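PDB 1F7C: Rho GTPase-activating protein 26 from Gallus gallus, which stimulates GTP hydrolysis by RhoA and Cdc42 through its RhoGAP domain, the part present here, and binds the C-terminal region of focal adhesion kinase. Local coordinates for residues N54-V62 and L170-F180; I61-L72 and W92-T103. All coordinates share one frame; numbering follows the deposited sequence.

Interaction 1: residues N54-V62 and L170-F180; sequences NEQGLYRIV and LMTVANLGVVF
One face of the Y59 ring receives the edge of F180: CZ of F180 lies 3.6 Å from CD2 of Y59, displaced toward the rim, and the planes stand at 65° in an edge-to-face pair. The guanidinium of R60 has M171 SD over one face, 3.9 Å from its CZ, and the amide of N175 at its edge. There R60 NH2 and N175 ND2 come within 3.2 Å, but both are donors and form no bond; ND2 instead donates one of its hydrogens to L170 O at 2.9 Å, with that oxygen in the amide plane. The C=O of L170 thus fixes the rotation of the N175 amide, while R60 NH2 remains 3.8 Å from the same oxygen.

M171 bends at its second and third torsions, which folds its thioether back over the 57-60 backbone: CG lies 3.4 Å from L58 O, SD packs on the CA of G57, and CE reaches CB of R60. G57, at positive phi, accepts through its single carbonyl from both R60 N and I61 N, tying the turn that carries the arginine. Farther down helix 173-184, V179 packs its CG1 against the Y59 carbonyl. The Y59 hydroxyl is hydrogen-bonded to H158 of helix 146-164, so the ring is held at its far end as well as by F180. Near the surface, the Q56 amide crosses L170 at a slant, NE2 4.0 Å from CD1.

R60 extends from CB with CG opposite the backbone N (chi1 177°), then turns at chi3 to bring the guanidinium over the sulfur. This is the arginine-finger loop of an all-helical RhoGAP domain, with R60 predicted to stabilise the transition state of GTP hydrolysis, set against L170-M171 and the helix that follows, through N175, V179 and F180.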
loop_
_atom_site.group_PDB
_atom_site.type_symbol
_atom_site.label_atom_id
_atom_site.label_comp_id
_atom_site.label_asym_id
_atom_site.label_seq_id
_atom_site.Cartn_x
_atom_site.Cartn_y
_atom_site.Cartn_z
ATOM N N ASN A 54 -4.557 -17.054 -0.706
ATOM C CA ASN A 54 -3.846 -18.022 -1.542
ATOM C C ASN A 54 -3.876 -17.743 -3.052
ATOM O O ASN A 54 -3.154 -18.397 -3.810
ATOM C CB ASN A 54 -4.381 -19.443 -1.266
ATOM C CG ASN A 54 -4.155 -19.888 0.178
ATOM O OD1 ASN A 54 -3.019 -19.965 0.639
ATOM N ND2 ASN A 54 -5.244 -20.181 0.895
ATOM N N GLU A 55 -4.703 -16.788 -3.482
ATOM C CA GLU A 55 -4.825 -16.422 -4.900
ATOM C C GLU A 55 -3.493 -15.983 -5.483
ATOM O O GLU A 55 -2.801 -15.163 -4.890
ATOM C CB GLU A 55 -5.832 -15.284 -5.064
ATOM C CG GLU A 55 -7.284 -15.701 -4.923
ATOM C CD GLU A 55 -7.848 -16.291 -6.205
ATOM O OE1 GLU A 55 -9.003 -16.769 -6.169
ATOM O OE2 GLU A 55 -7.146 -16.270 -7.245
ATOM N N GLN A 56 -3.138 -16.515 -6.647
ATOM C CA GLN A 56 -1.874 -16.167 -7.281
ATOM C C GLN A 56 -1.894 -14.774 -7.889
ATOM O O GLN A 56 -2.896 -14.361 -8.462
ATOM C CB GLN A 56 -1.520 -17.186 -8.362
ATOM C CG GLN A 56 -1.351 -18.610 -7.843
ATOM C CD GLN A 56 -0.757 -19.548 -8.885
ATOM O OE1 GLN A 56 -1.165 -19.543 -10.053
ATOM N NE2 GLN A 56 0.207 -20.367 -8.463
ATOM N N GLY A 57 -0.780 -14.057 -7.751
ATOM C CA GLY A 57 -0.671 -12.715 -8.300
ATOM C C GLY A 57 -1.511 -11.633 -7.636
ATOM O O GLY A 57 -1.949 -10.693 -8.304
ATOM N N LEU A 58 -1.740 -11.758 -6.329
ATOM C CA LEU A 58 -2.516 -10.766 -5.585
ATOM C C LEU A 58 -1.970 -9.365 -5.827
ATOM O O LEU A 58 -0.786 -9.100 -5.581
ATOM C CB LEU A 58 -2.466 -11.047 -4.079
ATOM C CG LEU A 58 -3.390 -12.076 -3.432
ATOM C CD1 LEU A 58 -3.043 -12.176 -1.952
ATOM C CD2 LEU A 58 -4.856 -11.667 -3.612
ATOM N N TYR A 59 -2.842 -8.478 -6.304
ATOM C CA TYR A 59 -2.495 -7.085 -6.579
ATOM C C TYR A 59 -1.677 -6.869 -7.862
ATOM O O TYR A 59 -1.414 -5.736 -8.252
ATOM C CB TYR A 59 -1.771 -6.468 -5.365
ATOM C CG TYR A 59 -2.638 -6.391 -4.125
ATOM C CD1 TYR A 59 -2.447 -7.269 -3.046
ATOM C CD2 TYR A 59 -3.669 -5.456 -4.037
ATOM C CE1 TYR A 59 -3.269 -7.210 -1.908
ATOM C CE2 TYR A 59 -4.501 -5.387 -2.909
ATOM C CZ TYR A 59 -4.297 -6.262 -1.849
ATOM O OH TYR A 59 -5.114 -6.175 -0.744
ATOM N N ARG A 60 -1.273 -7.953 -8.512
ATOM C CA ARG A 60 -0.522 -7.862 -9.761
ATOM C C ARG A 60 -1.536 -8.075 -10.884
ATOM O O ARG A 60 -1.517 -7.391 -11.904
ATOM C CB ARG A 60 0.557 -8.951 -9.819
ATOM C CG ARG A 60 1.354 -8.973 -11.119
ATOM C CD ARG A 60 1.923 -10.356 -11.398
ATOM N NE ARG A 60 3.079 -10.678 -10.568
ATOM C CZ ARG A 60 3.470 -11.919 -10.279
ATOM N NH1 ARG A 60 2.786 -12.956 -10.752
ATOM N NH2 ARG A 60 4.550 -12.127 -9.528
ATOM N N ILE A 61 -2.429 -9.033 -10.671
ATOM C CA ILE A 61 -3.472 -9.366 -11.629
ATOM C C ILE A 61 -4.560 -8.317 -11.527
ATOM O O ILE A 61 -5.104 -8.081 -10.452
ATOM C CB ILE A 61 -4.085 -10.759 -11.335
ATOM C CG1 ILE A 61 -3.020 -11.843 -11.526
ATOM C CG2 ILE A 61 -5.290 -11.007 -12.229
ATOM C CD1 ILE A 61 -2.354 -11.825 -12.898
ATOM N N VAL A 62 -4.868 -7.694 -12.659
ATOM C CA VAL A 62 -5.876 -6.650 -12.719
ATOM C C VAL A 62 -7.255 -7.207 -13.041
ATOM O O VAL A 62 -7.390 -8.114 -13.858
ATOM C CB VAL A 62 -5.489 -5.609 -13.773
ATOM C CG1 VAL A 62 -6.500 -4.484 -13.786
ATOM C CG2 VAL A 62 -4.089 -5.079 -13.476
ATOM N N LEU A 170 2.690 -16.324 -4.864
ATOM C CA LEU A 170 3.787 -15.791 -5.682
ATOM C C LEU A 170 4.113 -14.330 -5.429
ATOM O O LEU A 170 4.920 -13.762 -6.142
ATOM C CB LEU A 170 3.468 -15.956 -7.171
ATOM C CG LEU A 170 2.785 -17.257 -7.608
ATOM C CD1 LEU A 170 2.509 -17.220 -9.116
ATOM C CD2 LEU A 170 3.671 -18.450 -7.239
ATOM N N MET A 171 3.494 -13.712 -4.431
ATOM C CA MET A 171 3.766 -12.302 -4.174
ATOM C C MET A 171 4.752 -12.050 -3.046
ATOM O O MET A 171 4.375 -11.903 -1.888
ATOM C CB MET A 171 2.463 -11.546 -3.911
ATOM C CG MET A 171 1.510 -11.525 -5.108
ATOM S SD MET A 171 2.272 -10.950 -6.671
ATOM C CE MET A 171 2.534 -9.170 -6.309
ATOM N N THR A 172 6.026 -12.004 -3.408
ATOM C CA THR A 172 7.087 -11.755 -2.459
ATOM C C THR A 172 7.102 -10.269 -2.141
ATOM O O THR A 172 6.382 -9.482 -2.761
ATOM C CB THR A 172 8.458 -12.117 -3.048
ATOM O OG1 THR A 172 8.732 -11.268 -4.167
ATOM C CG2 THR A 172 8.478 -13.571 -3.506
ATOM N N VAL A 173 7.937 -9.893 -1.180
ATOM C CA VAL A 173 8.072 -8.498 -0.784
ATOM C C VAL A 173 8.448 -7.669 -2.017
ATOM O O VAL A 173 7.811 -6.665 -2.330
ATOM C CB VAL A 173 9.170 -8.354 0.302
ATOM C CG1 VAL A 173 9.468 -6.887 0.564
ATOM C CG2 VAL A 173 8.712 -9.044 1.584
ATOM N N ALA A 174 9.479 -8.114 -2.726
ATOM C CA ALA A 174 9.940 -7.424 -3.920
ATOM C C ALA A 174 8.816 -7.250 -4.943
ATOM O O ALA A 174 8.668 -6.171 -5.513
ATOM C CB ALA A 174 11.109 -8.180 -4.531
ATOM N N ASN A 175 8.028 -8.300 -5.177
ATOM C CA ASN A 175 6.918 -8.213 -6.125
ATOM C C ASN A 175 5.839 -7.222 -5.675
ATOM O O ASN A 175 5.190 -6.583 -6.494
ATOM C CB ASN A 175 6.265 -9.583 -6.330
ATOM C CG ASN A 175 7.110 -10.518 -7.168
ATOM O OD1 ASN A 175 8.066 -10.101 -7.821
ATOM N ND2 ASN A 175 6.749 -11.796 -7.164
ATOM N N LEU A 176 5.626 -7.105 -4.372
ATOM C CA LEU A 176 4.627 -6.176 -3.891
ATOM C C LEU A 176 5.177 -4.758 -4.022
ATOM O O LEU A 176 4.438 -3.820 -4.305
ATOM C CB LEU A 176 4.246 -6.510 -2.443
ATOM C CG LEU A 176 3.479 -7.837 -2.328
ATOM C CD1 LEU A 176 3.362 -8.277 -0.874
ATOM C CD2 LEU A 176 2.100 -7.682 -2.964
ATOM N N GLY A 177 6.482 -4.610 -3.834
ATOM C CA GLY A 177 7.100 -3.299 -3.955
ATOM C C GLY A 177 6.918 -2.708 -5.345
ATOM O O GLY A 177 6.697 -1.505 -5.495
ATOM N N VAL A 178 7.003 -3.558 -6.362
ATOM C CA VAL A 178 6.832 -3.124 -7.744
ATOM C C VAL A 178 5.417 -2.630 -8.004
ATOM O O VAL A 178 5.220 -1.662 -8.740
ATOM C CB VAL A 178 7.149 -4.279 -8.743
ATOM C CG1 VAL A 178 6.553 -3.980 -10.113
ATOM C CG2 VAL A 178 8.657 -4.457 -8.861
ATOM N N VAL A 179 4.433 -3.301 -7.410
ATOM C CA VAL A 179 3.040 -2.914 -7.597
ATOM C C VAL A 179 2.646 -1.670 -6.816
ATOM O O VAL A 179 1.898 -0.836 -7.307
ATOM C CB VAL A 179 2.078 -4.030 -7.160
ATOM C CG1 VAL A 179 0.643 -3.570 -7.335
ATOM C CG2 VAL A 179 2.330 -5.284 -7.969
ATOM N N PHE A 180 3.158 -1.540 -5.602
ATOM C CA PHE A 180 2.778 -0.413 -4.761
ATOM C C PHE A 180 3.699 0.795 -4.736
ATOM O O PHE A 180 3.282 1.865 -4.321
ATOM C CB PHE A 180 2.519 -0.899 -3.326
ATOM C CG PHE A 180 1.227 -1.652 -3.175
ATOM C CD1 PHE A 180 1.178 -3.036 -3.363
ATOM C CD2 PHE A 180 0.045 -0.975 -2.877
ATOM C CE1 PHE A 180 -0.026 -3.731 -3.262
ATOM C CE2 PHE A 180 -1.160 -1.659 -2.774
ATOM C CZ PHE A 180 -1.197 -3.048 -2.968
#

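Interaction 2: residues I61-L72 and W92-T103; sequences IVGVNSRVQKLL and WEIKTITSALKT
The chain leaving the arginine-finger loop enters helix 65-76, which packs across helix 94-106; the axes of 65-72 and 94-103 approach to 8.8 Å and cross at -65°. At the entry, the backbone N of G63 donates to S99 OG at 3.0 Å in a nearly straight bond. The backbones meet closely here, with the CA atoms of G63 and T96 4.7 Å apart. Two waters join I61 O to T98 OG1, one of them also reaching S99 OG, and a third links V64 N to T96 OG1.

Within this all-helical RhoGAP fold V68 is a knob in the hole formed by T96, S99, A100 and T103, its CG2 3.6 Å from S99 CB. L71, with CG trans to the backbone N (chi1 171°), sends CD1 over the five-membered ring of W92 as a CH-pi contact, 3.9 Å from the centroid, and CD2 toward I97 and A100. K70 CG meets the edge of the same indole. On the outer side R67 NH1 makes a salt bridge to E93 OE2 at 3.0 Å; OE2 accepts on its anti lone pair and lies 25° out of the guanidinium plane.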
loop_
_atom_site.group_PDB
_atom_site.type_symbol
_atom_site.label_atom_id
_atom_site.label_comp_id
_atom_site.label_asym_id
_atom_site.label_seq_id
_atom_site.Cartn_x
_atom_site.Cartn_y
_atom_site.Cartn_z
ATOM N N ILE A 61 -2.429 -9.033 -10.671
ATOM C CA ILE A 61 -3.472 -9.366 -11.629
ATOM C C ILE A 61 -4.560 -8.317 -11.527
ATOM O O ILE A 61 -5.104 -8.081 -10.452
ATOM C CB ILE A 61 -4.085 -10.759 -11.335
ATOM C CG1 ILE A 61 -3.020 -11.843 -11.526
ATOM C CG2 ILE A 61 -5.290 -11.007 -12.229
ATOM C CD1 ILE A 61 -2.354 -11.825 -12.898
ATOM N N VAL A 62 -4.868 -7.694 -12.659
ATOM C CA VAL A 62 -5.876 -6.650 -12.719
ATOM C C VAL A 62 -7.255 -7.207 -13.041
ATOM O O VAL A 62 -7.390 -8.114 -13.858
ATOM C CB VAL A 62 -5.489 -5.609 -13.773
ATOM C CG1 VAL A 62 -6.500 -4.484 -13.786
ATOM C CG2 VAL A 62 -4.089 -5.079 -13.476
ATOM N N GLY A 63 -8.277 -6.664 -12.394
ATOM C CA GLY A 63 -9.629 -7.128 -12.643
ATOM C C GLY A 63 -10.295 -6.360 -13.774
ATOM O O GLY A 63 -9.698 -5.457 -14.362
ATOM N N VAL A 64 -11.534 -6.727 -14.087
ATOM C CA VAL A 64 -12.286 -6.061 -15.150
ATOM C C VAL A 64 -12.721 -4.680 -14.667
ATOM O O VAL A 64 -13.587 -4.559 -13.796
ATOM C CB VAL A 64 -13.539 -6.876 -15.533
ATOM C CG1 VAL A 64 -14.298 -6.177 -16.650
ATOM C CG2 VAL A 64 -13.130 -8.267 -15.959
ATOM N N ASN A 65 -12.116 -3.642 -15.236
ATOM C CA ASN A 65 -12.426 -2.270 -14.851
ATOM C C ASN A 65 -13.916 -2.022 -14.612
ATOM O O ASN A 65 -14.299 -1.311 -13.678
ATOM C CB ASN A 65 -11.924 -1.303 -15.921
ATOM C CG ASN A 65 -11.879 0.123 -15.430
ATOM O OD1 ASN A 65 -12.850 0.623 -14.857
ATOM N ND2 ASN A 65 -10.749 0.791 -15.650
ATOM N N SER A 66 -14.751 -2.610 -15.458
ATOM C CA SER A 66 -16.194 -2.448 -15.345
ATOM C C SER A 66 -16.704 -2.840 -13.965
ATOM O O SER A 66 -17.443 -2.086 -13.326
ATOM C CB SER A 66 -16.899 -3.287 -16.418
ATOM O OG SER A 66 -16.469 -2.911 -17.717
ATOM N N ARG A 67 -16.306 -4.021 -13.506
ATOM C CA ARG A 67 -16.741 -4.509 -12.207
ATOM C C ARG A 67 -16.095 -3.725 -11.078
ATOM O O ARG A 67 -16.710 -3.507 -10.034
ATOM C CB ARG A 67 -16.418 -5.994 -12.055
ATOM C CG ARG A 67 -16.936 -6.856 -13.189
ATOM C CD ARG A 67 -17.222 -8.262 -12.709
ATOM N NE ARG A 67 -18.322 -8.274 -11.750
ATOM C CZ ARG A 67 -18.771 -9.363 -11.135
ATOM N NH1 ARG A 67 -18.213 -10.546 -11.372
ATOM N NH2 ARG A 67 -19.786 -9.269 -10.285
ATOM N N VAL A 68 -14.853 -3.300 -11.287
ATOM C CA VAL A 68 -14.141 -2.539 -10.269
ATOM C C VAL A 68 -14.907 -1.264 -9.930
ATOM O O VAL A 68 -15.332 -1.070 -8.785
ATOM C CB VAL A 68 -12.721 -2.162 -10.743
ATOM C CG1 VAL A 68 -12.050 -1.260 -9.718
ATOM C CG2 VAL A 68 -11.896 -3.418 -10.951
ATOM N N GLN A 69 -15.087 -0.407 -10.934
ATOM C CA GLN A 69 -15.801 0.858 -10.764
ATOM C C GLN A 69 -17.150 0.660 -10.084
ATOM O O GLN A 69 -17.580 1.489 -9.279
ATOM C CB GLN A 69 -16.022 1.535 -12.120
ATOM C CG GLN A 69 -14.752 1.940 -12.850
ATOM C CD GLN A 69 -13.867 2.835 -12.011
ATOM O OE1 GLN A 69 -14.355 3.681 -11.259
ATOM N NE2 GLN A 69 -12.556 2.665 -12.143
ATOM N N LYS A 70 -17.815 -0.442 -10.414
ATOM C CA LYS A 70 -19.121 -0.735 -9.841
ATOM C C LYS A 70 -19.039 -1.047 -8.352
ATOM O O LYS A 70 -19.928 -0.674 -7.588
ATOM C CB LYS A 70 -19.779 -1.900 -10.585
ATOM C CG LYS A 70 -21.206 -2.164 -10.136
ATOM C CD LYS A 70 -21.872 -3.255 -10.955
ATOM C CE LYS A 70 -23.284 -3.529 -10.450
ATOM N NZ LYS A 70 -23.947 -4.614 -11.226
ATOM N N LEU A 71 -17.980 -1.740 -7.940
ATOM C CA LEU A 71 -17.808 -2.067 -6.529
ATOM C C LEU A 71 -17.469 -0.779 -5.791
ATOM O O LEU A 71 -17.976 -0.522 -4.696
ATOM C CB LEU A 71 -16.685 -3.096 -6.343
ATOM C CG LEU A 71 -16.220 -3.385 -4.906
ATOM C CD1 LEU A 71 -17.398 -3.800 -4.043
ATOM C CD2 LEU A 71 -15.161 -4.472 -4.918
ATOM N N LEU A 72 -16.615 0.033 -6.407
ATOM C CA LEU A 72 -16.215 1.306 -5.822
ATOM C C LEU A 72 -17.428 2.178 -5.524
ATOM O O LEU A 72 -17.605 2.645 -4.396
ATOM C CB LEU A 72 -15.259 2.047 -6.760
ATOM C CG LEU A 72 -13.811 1.558 -6.713
ATOM C CD1 LEU A 72 -12.965 2.292 -7.735
ATOM C CD2 LEU A 72 -13.267 1.790 -5.314
ATOM N N TRP A 92 -18.308 -10.917 -5.450
ATOM C CA TRP A 92 -17.181 -10.133 -5.947
ATOM C C TRP A 92 -15.868 -10.910 -6.039
ATOM O O TRP A 92 -15.413 -11.505 -5.065
ATOM C CB TRP A 92 -16.990 -8.898 -5.063
ATOM C CG TRP A 92 -18.116 -7.910 -5.159
ATOM C CD1 TRP A 92 -19.019 -7.593 -4.182
ATOM C CD2 TRP A 92 -18.466 -7.115 -6.303
ATOM N NE1 TRP A 92 -19.909 -6.650 -4.647
ATOM C CE2 TRP A 92 -19.592 -6.339 -5.945
ATOM C CE3 TRP A 92 -17.938 -6.984 -7.597
ATOM C CZ2 TRP A 92 -20.199 -5.443 -6.837
ATOM C CZ3 TRP A 92 -18.541 -6.096 -8.481
ATOM C CH2 TRP A 92 -19.658 -5.338 -8.096
ATOM N N GLU A 93 -15.265 -10.895 -7.222
ATOM C CA GLU A 93 -14.001 -11.584 -7.458
ATOM C C GLU A 93 -12.864 -10.897 -6.706
ATOM O O GLU A 93 -12.886 -9.679 -6.512
ATOM C CB GLU A 93 -13.698 -11.596 -8.954
ATOM C CG GLU A 93 -14.775 -12.276 -9.778
ATOM C CD GLU A 93 -14.566 -12.103 -11.271
ATOM O OE1 GLU A 93 -13.552 -12.617 -11.802
ATOM O OE2 GLU A 93 -15.418 -11.444 -11.913
ATOM N N ILE A 94 -11.875 -11.683 -6.287
ATOM C CA ILE A 94 -10.721 -11.163 -5.563
ATOM C C ILE A 94 -9.956 -10.146 -6.426
ATOM O O ILE A 94 -9.562 -9.086 -5.939
ATOM C CB ILE A 94 -9.757 -12.320 -5.134
ATOM C CG1 ILE A 94 -10.392 -13.160 -4.012
ATOM C CG2 ILE A 94 -8.423 -11.751 -4.675
ATOM C CD1 ILE A 94 -10.597 -12.413 -2.706
ATOM N N LYS A 95 -9.744 -10.476 -7.699
ATOM C CA LYS A 95 -9.046 -9.591 -8.630
ATOM C C LYS A 95 -9.764 -8.231 -8.673
ATOM O O LYS A 95 -9.144 -7.188 -8.852
ATOM C CB LYS A 95 -9.031 -10.222 -10.029
ATOM C CG LYS A 95 -10.433 -10.496 -10.590
ATOM C CD LYS A 95 -10.441 -11.531 -11.720
ATOM C CE LYS A 95 -9.597 -11.109 -12.915
ATOM N NZ LYS A 95 -9.684 -12.082 -14.050
ATOM N N THR A 96 -11.080 -8.265 -8.498
ATOM C CA THR A 96 -11.915 -7.069 -8.508
ATOM C C THR A 96 -11.723 -6.265 -7.225
ATOM O O THR A 96 -11.645 -5.035 -7.254
ATOM C CB THR A 96 -13.410 -7.452 -8.635
ATOM O OG1 THR A 96 -13.630 -8.113 -9.886
ATOM C CG2 THR A 96 -14.291 -6.224 -8.557
ATOM N N ILE A 97 -11.655 -6.973 -6.102
ATOM C CA ILE A 97 -11.475 -6.353 -4.800
ATOM C C ILE A 97 -10.081 -5.749 -4.600
ATOM O O ILE A 97 -9.945 -4.724 -3.927
ATOM C CB ILE A 97 -11.770 -7.373 -3.685
ATOM C CG1 ILE A 97 -13.245 -7.787 -3.768
ATOM C CG2 ILE A 97 -11.412 -6.780 -2.305
ATOM C CD1 ILE A 97 -13.638 -8.934 -2.861
ATOM N N THR A 98 -9.050 -6.367 -5.177
ATOM C CA THR A 98 -7.696 -5.832 -5.027
ATOM C C THR A 98 -7.505 -4.657 -5.975
ATOM O O THR A 98 -6.742 -3.733 -5.688
ATOM C CB THR A 98 -6.590 -6.882 -5.321
ATOM O OG1 THR A 98 -6.696 -7.337 -6.672
ATOM C CG2 THR A 98 -6.715 -8.066 -4.374
ATOM N N SER A 99 -8.192 -4.699 -7.112
ATOM C CA SER A 99 -8.097 -3.611 -8.072
ATOM C C SER A 99 -8.827 -2.388 -7.527
ATOM O O SER A 99 -8.397 -1.257 -7.738
ATOM C CB SER A 99 -8.674 -4.033 -9.424
ATOM O OG SER A 99 -7.721 -4.796 -10.150
ATOM N N ALA A 100 -9.916 -2.625 -6.800
ATOM C CA ALA A 100 -10.676 -1.536 -6.216
ATOM C C ALA A 100 -9.777 -0.787 -5.249
ATOM O O ALA A 100 -9.744 0.446 -5.236
ATOM C CB ALA A 100 -11.893 -2.073 -5.486
ATOM N N LEU A 101 -9.042 -1.544 -4.437
ATOM C CA LEU A 101 -8.142 -0.963 -3.460
ATOM C C LEU A 101 -7.055 -0.111 -4.117
ATOM O O LEU A 101 -6.762 0.990 -3.650
ATOM C CB LEU A 101 -7.515 -2.073 -2.607
ATOM C CG LEU A 101 -6.541 -1.651 -1.504
ATOM C CD1 LEU A 101 -6.591 -2.654 -0.367
ATOM C CD2 LEU A 101 -5.133 -1.534 -2.058
ATOM N N LYS A 102 -6.464 -0.606 -5.200
ATOM C CA LYS A 102 -5.409 0.147 -5.874
ATOM C C LYS A 102 -5.908 1.417 -6.577
ATOM O O LYS A 102 -5.260 2.462 -6.508
ATOM C CB LYS A 102 -4.668 -0.742 -6.882
ATOM C CG LYS A 102 -3.999 -1.963 -6.270
ATOM C CD LYS A 102 -2.957 -2.564 -7.196
ATOM C CE LYS A 102 -3.542 -2.949 -8.540
ATOM N NZ LYS A 102 -2.482 -3.345 -9.518
ATOM N N THR A 103 -7.049 1.338 -7.255
ATOM C CA THR A 103 -7.571 2.515 -7.942
ATOM C C THR A 103 -7.998 3.592 -6.937
ATOM O O THR A 103 -7.844 4.782 -7.208
ATOM C CB THR A 103 -8.753 2.163 -8.884
ATOM O OG1 THR A 103 -9.878 1.732 -8.113
ATOM C CG2 THR A 103 -8.352 1.056 -9.848
HETATM O O HOH W 1 -5.413 -9.421 -7.688
HETATM O O HOH W 2 -5.213 -5.906 -8.748
HETATM O O HOH W 3 -12.838 -8.457 -12.447
#

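How the interactions relate
Both contacts share I61 and V62, so the loop from helix 35-51 is held first against helix 173-184 and then, as it becomes helix 65-76, against helix 94-106. Interaction 1 joins a loop to L170-M171 and the following helix by aromatic, thioether and aliphatic packing without direct hydrogen bonds; its Y59-F180 pair is buried, while Q56, R60 and L170 are exposed. Interaction 2, larger at 880 Å² against 490 Å², joins two helices: V68, L71 and A100 are buried, K70 is exposed and the salt-bridged R67 and E93 partly so, with waters at the loop. Helix 94-106 connects them: K102 NZ probably bonds to Y59 O, T98 packs on the Y59 ring, and I94 on L58.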